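Local coordinates for hemin ABC transporter, periplasmic hemin-binding protein HutB (Vibrio cholerae, PDB 5KHL), which probably binds hemin in the periplasm and delivers it to an ABC transporter for import across the inner membrane, at residues Val98-Asn102 with Gln116-Ile120; Gln204-Val208 with Leu231-Ala236. All coordinates share one frame; numbering follows the deposited sequence.

Contact 1 (Val98-Asn102 with Gln116-Ile120); sequences VNVIN and QIAQI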
# COMPACT_ATOMS: atom_id res chain seq x y z
N VAL A 98 8.54 20.20 -6.45
CA VAL A 98 8.10 19.33 -5.37
C VAL A 98 6.63 18.96 -5.59
O VAL A 98 5.73 19.76 -5.32
CB VAL A 98 8.31 20.00 -3.99
CG1 VAL A 98 7.87 19.07 -2.88
CG2 VAL A 98 9.79 20.38 -3.79
N ASN A 99 6.42 17.74 -6.08
CA ASN A 99 5.09 17.26 -6.44
C ASN A 99 4.45 16.38 -5.39
O ASN A 99 4.84 15.23 -5.21
CB ASN A 99 5.13 16.47 -7.74
CG ASN A 99 5.77 17.23 -8.85
OD1 ASN A 99 5.23 18.24 -9.32
ND2 ASN A 99 6.94 16.77 -9.28
N VAL A 100 3.46 16.94 -4.72
CA VAL A 100 2.60 16.18 -3.84
C VAL A 100 1.55 15.49 -4.70
O VAL A 100 0.96 16.09 -5.62
CB VAL A 100 1.96 17.06 -2.77
CG1 VAL A 100 0.89 16.26 -1.97
CG2 VAL A 100 3.05 17.64 -1.86
N ILE A 101 1.31 14.22 -4.39
CA ILE A 101 0.66 13.31 -5.30
C ILE A 101 -0.38 12.53 -4.49
O ILE A 101 -0.33 12.56 -3.27
CB ILE A 101 1.75 12.41 -5.96
CG1 ILE A 101 1.63 12.45 -7.47
CG2 ILE A 101 1.85 11.00 -5.35
CD1 ILE A 101 2.01 13.77 -8.02
N ASN A 102 -1.33 11.85 -5.15
CA ASN A 102 -2.44 11.20 -4.44
C ASN A 102 -2.02 10.11 -3.44
O ASN A 102 -1.16 9.31 -3.74
CB ASN A 102 -3.42 10.57 -5.44
CG ASN A 102 -4.68 10.00 -4.77
OD1 ASN A 102 -4.66 8.88 -4.23
ND2 ASN A 102 -5.78 10.76 -4.81
N GLN A 116 -1.23 11.69 -12.50
CA GLN A 116 -0.33 12.69 -11.91
C GLN A 116 1.12 12.38 -12.27
O GLN A 116 1.86 13.28 -12.64
CB GLN A 116 -0.49 12.75 -10.39
CG GLN A 116 -1.72 13.54 -9.93
CD GLN A 116 -2.07 13.28 -8.47
OE1 GLN A 116 -1.94 12.16 -7.98
NE2 GLN A 116 -2.51 14.32 -7.77
N ILE A 117 1.48 11.10 -12.22
CA ILE A 117 2.84 10.66 -12.56
C ILE A 117 3.13 10.70 -14.05
O ILE A 117 4.19 11.18 -14.47
CB ILE A 117 3.11 9.21 -12.06
CG1 ILE A 117 3.04 9.12 -10.53
CG2 ILE A 117 4.44 8.70 -12.59
CD1 ILE A 117 3.51 10.38 -9.82
N ALA A 118 2.21 10.16 -14.85
CA ALA A 118 2.34 10.16 -16.32
C ALA A 118 2.60 11.56 -16.85
O ALA A 118 3.39 11.75 -17.79
CB ALA A 118 1.08 9.58 -16.97
N GLN A 119 1.95 12.54 -16.24
CA GLN A 119 2.14 13.94 -16.58
C GLN A 119 3.56 14.46 -16.24
O GLN A 119 4.22 15.09 -17.07
CB GLN A 119 1.09 14.79 -15.87
CG GLN A 119 1.02 16.23 -16.35
CD GLN A 119 0.31 17.14 -15.36
OE1 GLN A 119 0.05 18.31 -15.65
NE2 GLN A 119 0.00 16.60 -14.18
N ILE A 120 4.03 14.19 -15.02
CA ILE A 120 5.34 14.66 -14.57
C ILE A 120 6.45 14.01 -15.39
O ILE A 120 7.39 14.68 -15.81
CB ILE A 120 5.57 14.37 -13.08
CG1 ILE A 120 4.49 15.04 -12.23
CG2 ILE A 120 6.97 14.85 -12.66
CD1 ILE A 120 4.21 14.32 -10.90
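Ile101 packs against Gln116, Ile117 and Ile120 in a mainly apolar strand-to-helix contact with one side-chain-to-backbone hydrogen bond. Strand 97-100, an outermost strand of the four-stranded parallel sheet, forms a beta-alpha unit with the loop after it and helix 107-120, as in periplasmic binding proteins of this family. The loop reverses the chain, and the helix runs back antiparallel to the strand.

Ile101 is the centre of the contact. Its CD1 lies 3.6 Å from CB of Gln116, and the two side chains run past each other in opposite directions. CD1 of Ile101 also meets CD1 of Ile120, tip to tip, at 3.7 Å. From the position after Gln116, CD1 of Ile117 reaches CG1 of Ile101. The apolar group thus comprises three isoleucines and the aliphatic part of Gln116. Val26 of helix 24-32 and Ile77 of strand 75-78 extend it.

Asn99 faces Ile120 from the strand. Its ND2 is 3.9 Å from CG2 of Ile120, a van der Waals contact, while its hydrogen bond goes to ND1 of His75.

The polar link is made by Gln116. Its chain is extended beyond CG (chi2 164°), which carries the amide past Ile101 to the backbone of the loop. There OE1 accepts a hydrogen bond from N of Asn102 at 2.9 Å. The N-H...O angle is 153°, and the donor stands 25° from the carbonyl plane. The side chain of Asn102 instead bonds through ND2 to OD2 of Asp104. CB of Asn102 rests 3.3 Å from the same OE1 of Gln116.

Contact 2 (Gln204-Val208 with Leu231-Ala236); sequences QPDMV and LAATPA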
# COMPACT_ATOMS: atom_id res chain seq x y z
N GLN A 204 -16.46 -12.57 13.68
CA GLN A 204 -16.30 -13.92 13.16
C GLN A 204 -15.59 -14.04 11.80
O GLN A 204 -16.10 -14.69 10.89
CB GLN A 204 -17.67 -14.58 13.07
CG GLN A 204 -18.25 -14.97 14.42
CD GLN A 204 -17.45 -16.09 15.08
OE1 GLN A 204 -17.56 -17.25 14.69
NE2 GLN A 204 -16.64 -15.73 16.06
N PRO A 205 -14.40 -13.42 11.67
CA PRO A 205 -13.72 -13.47 10.37
C PRO A 205 -13.47 -14.90 9.88
O PRO A 205 -13.17 -15.78 10.69
CB PRO A 205 -12.39 -12.76 10.64
CG PRO A 205 -12.15 -12.97 12.10
CD PRO A 205 -13.52 -12.88 12.73
N ASP A 206 -13.62 -15.12 8.58
CA ASP A 206 -13.28 -16.40 7.96
C ASP A 206 -11.79 -16.42 7.64
O ASP A 206 -11.14 -17.48 7.62
CB ASP A 206 -14.10 -16.61 6.69
CG ASP A 206 -15.59 -16.58 6.96
OD1 ASP A 206 -16.08 -17.49 7.66
OD2 ASP A 206 -16.28 -15.66 6.47
N MET A 207 -11.24 -15.24 7.40
CA MET A 207 -9.83 -15.13 7.10
C MET A 207 -9.25 -13.89 7.75
O MET A 207 -9.84 -12.81 7.73
CB MET A 207 -9.61 -15.07 5.58
CG MET A 207 -8.15 -14.89 5.18
SD MET A 207 -7.91 -14.60 3.42
CE MET A 207 -7.88 -16.28 2.81
N VAL A 208 -8.08 -14.05 8.33
CA VAL A 208 -7.40 -12.88 8.85
C VAL A 208 -6.14 -12.61 8.00
O VAL A 208 -5.38 -13.53 7.69
CB VAL A 208 -7.06 -13.07 10.33
CG1 VAL A 208 -6.12 -11.98 10.83
CG2 VAL A 208 -8.36 -13.11 11.14
N LEU A 231 -8.74 -15.63 18.42
CA LEU A 231 -9.02 -16.09 17.07
C LEU A 231 -9.51 -17.54 17.08
O LEU A 231 -10.22 -17.96 16.18
CB LEU A 231 -7.78 -15.97 16.18
CG LEU A 231 -7.50 -14.56 15.70
CD1 LEU A 231 -6.12 -14.47 15.05
CD2 LEU A 231 -8.59 -14.09 14.74
N ALA A 232 -9.14 -18.27 18.13
CA ALA A 232 -9.59 -19.64 18.35
C ALA A 232 -11.12 -19.77 18.32
O ALA A 232 -11.65 -20.85 18.09
CB ALA A 232 -9.04 -20.17 19.68
N ALA A 233 -11.82 -18.66 18.57
CA ALA A 233 -13.29 -18.64 18.55
C ALA A 233 -13.84 -17.99 17.27
O ALA A 233 -14.99 -17.55 17.24
CB ALA A 233 -13.83 -17.93 19.78
N THR A 234 -13.01 -17.92 16.23
CA THR A 234 -13.44 -17.49 14.90
C THR A 234 -13.12 -18.60 13.92
O THR A 234 -12.24 -19.40 14.18
CB THR A 234 -12.75 -16.20 14.46
OG1 THR A 234 -11.34 -16.43 14.34
CG2 THR A 234 -12.97 -15.10 15.48
N PRO A 235 -13.85 -18.67 12.79
CA PRO A 235 -13.53 -19.63 11.73
C PRO A 235 -12.09 -19.53 11.27
O PRO A 235 -11.41 -20.56 11.14
CB PRO A 235 -14.49 -19.24 10.61
CG PRO A 235 -15.67 -18.72 11.32
CD PRO A 235 -15.12 -17.97 12.52
N ALA A 236 -11.63 -18.31 11.03
CA ALA A 236 -10.26 -18.08 10.63
C ALA A 236 -9.29 -18.74 11.61
O ALA A 236 -8.37 -19.45 11.22
CB ALA A 236 -9.99 -16.58 10.51
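Gln204 and Pro235 cross at about a right angle, and OE1 of Gln204 comes to 3.3 Å from CD of the proline ring. The chain of Gln204 bends at chi2 (-67°), which folds its amide back over the segment 231-236. NE2 then gives a nearly straight hydrogen bond to O of Ala233, 2.7 Å long with an N-H...O angle of 174°. The acceptor lies in the plane of the Gln204 amide. NE2 also bonds to O of Ile201, in the helix that ends just before Gln204, so the amide ties that helix to the turn at Ala233.

Pro205 meets Thr234 obliquely. CD of Pro205 lies 3.6 Å from CG2 of Thr234. The hydroxyl OG1 of Thr234 is directed elsewhere: it donates to O of Leu231 over 2.6 Å, in the carbonyl plane and on a lone pair. The same oxygen accepts a second hydrogen bond, from the backbone N of Thr234. Thr234 is the N-cap residue of helix 235-238, and its OG1 accepts from N of Gly237.

At the start of that helix, N of Ala236 donates to O of Pro205 at 3.0 Å. CB of Ala236 lies against the carbonyl oxygens of Pro205 and Asp206. Asp206 brings OD1 within 3.8 Å of CB of Pro235, while its OD2 bonds to N of Lys151. Farther along, from the strand, CG2 of Val208 touches CD2 of Leu231 at 3.7 Å and also CB of Ala236.

The two segments thus bring the short helix 235-238 against the start of strand 207-210. That strand runs between the parallel strands 152-156 and 242-244 of the five-stranded mixed sheet, and Met207 packs its side chain on Ile265, Leu268 and Leu269 of helix 256-269.

In the fold
Contact 1 and contact 2 lie on opposite sides of the chain's centre, with their own centres 40 Å apart. Their nearest atoms are still about 25 Å apart, so neither touches the other. Contact 1 belongs to the four-stranded parallel sheet, contact 2 to the five-stranded mixed sheet. In this family two lobes of this kind usually enclose the ligand in the cleft between them. The centre of contact 1 is about 17 Å, and that of contact 2 about 24 Å, from the centre of the chain. Each joins a strand to a helix within its own lobe. Along the chain, contact 1 is complete before contact 2 begins.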